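Local structure of pirin-like protein YHAK (Escherichia coli, 2VEC) at residues F197-L206 against R248-V256. The protein is a monomeric cytoplasmic bicupin of the pirin family that lacks quercetin 2,3-dioxygenase activity and carries a redox-sensitive reactive cysteine. Numbering follows the deposited sequence.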
loop_
_atom_site.group_PDB
_atom_site.type_symbol
_atom_site.label_atom_id
_atom_site.label_comp_id
_atom_site.label_asym_id
_atom_site.label_seq_id
_atom_site.Cartn_x
_atom_site.Cartn_y
_atom_site.Cartn_z
ATOM N N PHE A 197 7.482 7.597 -13.452
ATOM C CA PHE A 197 8.188 7.323 -12.185
ATOM C C PHE A 197 9.644 6.930 -12.469
ATOM O O PHE A 197 9.929 6.129 -13.373
ATOM C CB PHE A 197 7.467 6.245 -11.357
ATOM C CG PHE A 197 6.011 6.548 -11.118
ATOM C CD1 PHE A 197 5.607 7.196 -9.948
ATOM C CD2 PHE A 197 5.058 6.225 -12.075
ATOM C CE1 PHE A 197 4.244 7.500 -9.716
ATOM C CE2 PHE A 197 3.699 6.533 -11.876
ATOM C CZ PHE A 197 3.295 7.165 -10.691
ATOM N N GLN A 198 10.556 7.504 -11.698
ATOM C CA GLN A 198 11.969 7.160 -11.746
ATOM C C GLN A 198 12.198 6.248 -10.541
ATOM O O GLN A 198 11.868 6.601 -9.413
ATOM C CB GLN A 198 12.841 8.425 -11.644
ATOM C CG GLN A 198 12.839 9.313 -12.922
ATOM C CD GLN A 198 14.020 10.302 -13.037
ATOM O OE1 GLN A 198 14.149 11.258 -12.261
ATOM N NE2 GLN A 198 14.852 10.103 -14.063
ATOM N N LEU A 199 12.747 5.070 -10.772
ATOM C CA LEU A 199 12.881 4.088 -9.714
ATOM C C LEU A 199 14.273 4.151 -9.097
ATOM O O LEU A 199 15.286 4.327 -9.811
ATOM C CB LEU A 199 12.573 2.684 -10.264
ATOM C CG LEU A 199 11.116 2.199 -10.460
ATOM C CD1 LEU A 199 10.451 1.920 -9.149
ATOM C CD2 LEU A 199 10.245 3.145 -11.268
ATOM N N HIS A 200 14.306 4.085 -7.770
ATOM C CA HIS A 200 15.513 3.982 -6.980
ATOM C C HIS A 200 16.056 2.549 -6.950
ATOM O O HIS A 200 17.218 2.333 -7.214
ATOM C CB HIS A 200 15.273 4.483 -5.559
ATOM C CG HIS A 200 14.962 5.947 -5.473
ATOM N ND1 HIS A 200 13.669 6.430 -5.437
ATOM C CD2 HIS A 200 15.770 7.033 -5.445
ATOM C CE1 HIS A 200 13.698 7.758 -5.360
ATOM N NE2 HIS A 200 14.959 8.144 -5.342
ATOM N N GLY A 201 15.196 1.580 -6.635
ATOM C CA GLY A 201 15.609 0.171 -6.517
ATOM C C GLY A 201 15.398 -0.613 -7.802
ATOM O O GLY A 201 14.891 -0.076 -8.798
ATOM N N PRO A 202 15.825 -1.887 -7.804
ATOM C CA PRO A 202 15.826 -2.758 -8.968
ATOM C C PRO A 202 14.492 -3.512 -9.130
ATOM O O PRO A 202 14.362 -4.356 -9.997
ATOM C CB PRO A 202 16.964 -3.732 -8.643
ATOM C CG PRO A 202 16.812 -3.964 -7.150
ATOM C CD PRO A 202 16.458 -2.536 -6.636
ATOM N N ARG A 203 13.519 -3.219 -8.284
ATOM C CA ARG A 203 12.262 -3.990 -8.306
ATOM C C ARG A 203 11.114 -3.001 -8.084
ATOM O O ARG A 203 11.217 -2.095 -7.260
ATOM C CB ARG A 203 12.293 -5.056 -7.200
ATOM C CG ARG A 203 11.152 -6.121 -7.305
ATOM C CD ARG A 203 11.170 -7.170 -6.134
ATOM N NE ARG A 203 12.461 -7.873 -6.142
ATOM C CZ ARG A 203 12.832 -8.886 -6.908
ATOM N NH1 ARG A 203 11.993 -9.457 -7.767
ATOM N NH2 ARG A 203 14.070 -9.360 -6.782
ATOM N N ALA A 204 10.019 -3.170 -8.814
ATOM C CA ALA A 204 8.820 -2.371 -8.537
ATOM C C ALA A 204 7.645 -3.308 -8.431
ATOM O O ALA A 204 7.624 -4.395 -9.086
ATOM C CB ALA A 204 8.578 -1.423 -9.647
ATOM N N TYR A 205 6.661 -2.906 -7.645
ATOM C CA TYR A 205 5.420 -3.646 -7.629
ATOM C C TYR A 205 4.323 -2.645 -7.969
ATOM O O TYR A 205 4.247 -1.534 -7.379
ATOM C CB TYR A 205 5.176 -4.237 -6.237
ATOM C CG TYR A 205 3.873 -5.003 -6.137
ATOM C CD1 TYR A 205 3.815 -6.307 -6.570
ATOM C CD2 TYR A 205 2.735 -4.425 -5.568
ATOM C CE1 TYR A 205 2.606 -7.048 -6.511
ATOM C CE2 TYR A 205 1.544 -5.169 -5.450
ATOM C CZ TYR A 205 1.500 -6.465 -5.956
ATOM O OH TYR A 205 0.346 -7.201 -5.903
ATOM N N LEU A 206 3.427 -3.049 -8.882
ATOM C CA LEU A 206 2.254 -2.246 -9.250
ATOM C C LEU A 206 1.003 -2.904 -8.688
ATOM O O LEU A 206 0.864 -4.120 -8.814
ATOM C CB LEU A 206 2.105 -2.224 -10.778
ATOM C CG LEU A 206 3.387 -1.900 -11.556
ATOM C CD1 LEU A 206 3.027 -1.777 -13.032
ATOM C CD2 LEU A 206 3.991 -0.579 -11.077
ATOM N N ARG A 248 -7.220 4.030 -9.427
ATOM C CA ARG A 248 -6.406 4.309 -8.251
ATOM C C ARG A 248 -5.436 3.142 -8.187
ATOM O O ARG A 248 -5.857 1.974 -8.343
ATOM C CB ARG A 248 -7.221 4.391 -6.980
ATOM C CG ARG A 248 -7.955 5.728 -6.812
ATOM C CD ARG A 248 -8.614 5.776 -5.448
ATOM N NE ARG A 248 -7.678 5.721 -4.323
ATOM C CZ ARG A 248 -8.089 5.834 -3.062
ATOM N NH1 ARG A 248 -9.406 6.020 -2.834
ATOM N NH2 ARG A 248 -7.218 5.771 -2.067
ATOM N N ALA A 249 -4.153 3.443 -7.979
ATOM C CA ALA A 249 -3.144 2.407 -7.966
ATOM C C ALA A 249 -2.014 2.754 -7.007
ATOM O O ALA A 249 -1.885 3.913 -6.567
ATOM C CB ALA A 249 -2.568 2.232 -9.394
ATOM N N LEU A 250 -1.149 1.783 -6.770
ATOM C CA LEU A 250 0.078 2.033 -6.025
ATOM C C LEU A 250 1.236 1.605 -6.902
ATOM O O LEU A 250 1.106 0.645 -7.687
ATOM C CB LEU A 250 0.134 1.134 -4.779
ATOM C CG LEU A 250 -0.918 1.353 -3.692
ATOM C CD1 LEU A 250 -0.732 0.348 -2.530
ATOM C CD2 LEU A 250 -0.938 2.800 -3.159
ATOM N N LEU A 251 2.364 2.304 -6.767
ATOM C CA LEU A 251 3.602 1.811 -7.342
ATOM C C LEU A 251 4.567 1.805 -6.175
ATOM O O LEU A 251 4.750 2.844 -5.484
ATOM C CB LEU A 251 4.146 2.711 -8.457
ATOM C CG LEU A 251 5.417 2.159 -9.166
ATOM C CD1 LEU A 251 5.502 2.630 -10.622
ATOM C CD2 LEU A 251 6.677 2.649 -8.402
ATOM N N ILE A 252 5.146 0.630 -5.930
ATOM C CA ILE A 252 6.101 0.481 -4.817
ATOM C C ILE A 252 7.481 0.252 -5.380
ATOM O O ILE A 252 7.681 -0.674 -6.170
ATOM C CB ILE A 252 5.748 -0.699 -3.897
ATOM C CG1 ILE A 252 4.224 -0.845 -3.777
ATOM C CG2 ILE A 252 6.505 -0.542 -2.547
ATOM C CD1 ILE A 252 3.697 -1.981 -2.790
ATOM N N ASP A 253 8.439 1.085 -4.970
ATOM C CA ASP A 253 9.804 1.030 -5.484
ATOM C C ASP A 253 10.600 0.303 -4.402
ATOM O O ASP A 253 10.703 0.785 -3.262
ATOM C CB ASP A 253 10.222 2.511 -5.656
ATOM C CG ASP A 253 11.680 2.729 -5.945
ATOM O OD1 ASP A 253 12.539 1.826 -5.782
ATOM O OD2 ASP A 253 12.004 3.910 -6.316
ATOM N N LEU A 254 11.098 -0.897 -4.732
ATOM C CA LEU A 254 11.619 -1.839 -3.768
ATOM C C LEU A 254 13.119 -2.050 -3.955
ATOM O O LEU A 254 13.624 -2.024 -5.093
ATOM C CB LEU A 254 10.880 -3.212 -3.942
ATOM C CG LEU A 254 9.387 -3.112 -3.527
ATOM C CD1 LEU A 254 8.587 -4.159 -4.350
ATOM C CD2 LEU A 254 9.197 -3.302 -2.025
ATOM N N PRO A 255 13.855 -2.205 -2.843
ATOM C CA PRO A 255 15.327 -2.132 -2.818
ATOM C C PRO A 255 16.090 -3.382 -3.265
ATOM O O PRO A 255 17.331 -3.326 -3.471
ATOM C CB PRO A 255 15.629 -1.830 -1.338
ATOM C CG PRO A 255 14.489 -2.467 -0.599
ATOM C CD PRO A 255 13.270 -2.335 -1.484
ATOM N N VAL A 256 15.386 -4.513 -3.417
ATOM C CA VAL A 256 16.096 -5.785 -3.740
ATOM C C VAL A 256 15.165 -6.736 -4.473
ATOM O O VAL A 256 13.952 -6.701 -4.237
ATOM C CB VAL A 256 16.654 -6.482 -2.468
ATOM C CG1 VAL A 256 15.525 -6.815 -1.481
ATOM C CG2 VAL A 256 17.557 -7.740 -2.837
ATOM O OXT VAL A 256 15.605 -7.561 -5.299
HETATM O O HOH W 1 10.252 5.775 -6.891
#
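Strands 203-206 and 248-254 run antiparallel at 165°, with Arg203-Leu254 and Tyr205-Ile252 as hydrogen-bonded pairs, the bond from Arg203 N to Leu254 O being weak, and Ala204-Asp253 and Leu206-Leu251 as non-hydrogen-bonded pairs. They are neighbouring strands in one sheet of the C-terminal cupin β-sandwich. Loop 199-202 joins strand 194-198 of the facing sheet to strand 203-208 of this one.

Asp253 holds that loop. Its CG is anti to the backbone N (chi1 170°), which carries the carboxylate across to the backbone of His200 and Gly201. Gly201 N meets the syn lone pair of Asp253 OD1 at 2.8 Å. His200 N binds Asp253 OD2 at 2.7 Å, nearly straight, from the syn side but out of the carboxylate plane. His200 ND1 reaches the same OD2 at 3.1 Å, with OD2 near the imidazole plane. A water also donates to OD2 and bridges it to Gln198 O. Leu199 CD1 packs against Asp253 CG at 3.5 Å.

Leu251 lies on the same face as Asp253, toward the facing sheet. Its CD1 touches Leu206 CD2, the two side chains lying side by side, and also meets the Phe197 ring obliquely. Its CD2 touches Leu199 CD1. On the other face, with Arg203 and Leu254, Tyr205 CD2 lies 3.8 Å from Ile252 CD1. Tyr205, Ile252 and Leu254 rest on Leu63 of strand 63-71, and Tyr205 OH is hydrogen-bonded to Gln207 OE1.

Arg203 secures the chain end. Its side chain bends at chi3 (-59°), and the guanidinium meets the Val256 carboxylate side-on: NE donates to Val256 O at 2.7 Å, and NH2 forms a salt bridge to Val256 OXT at 2.8 Å.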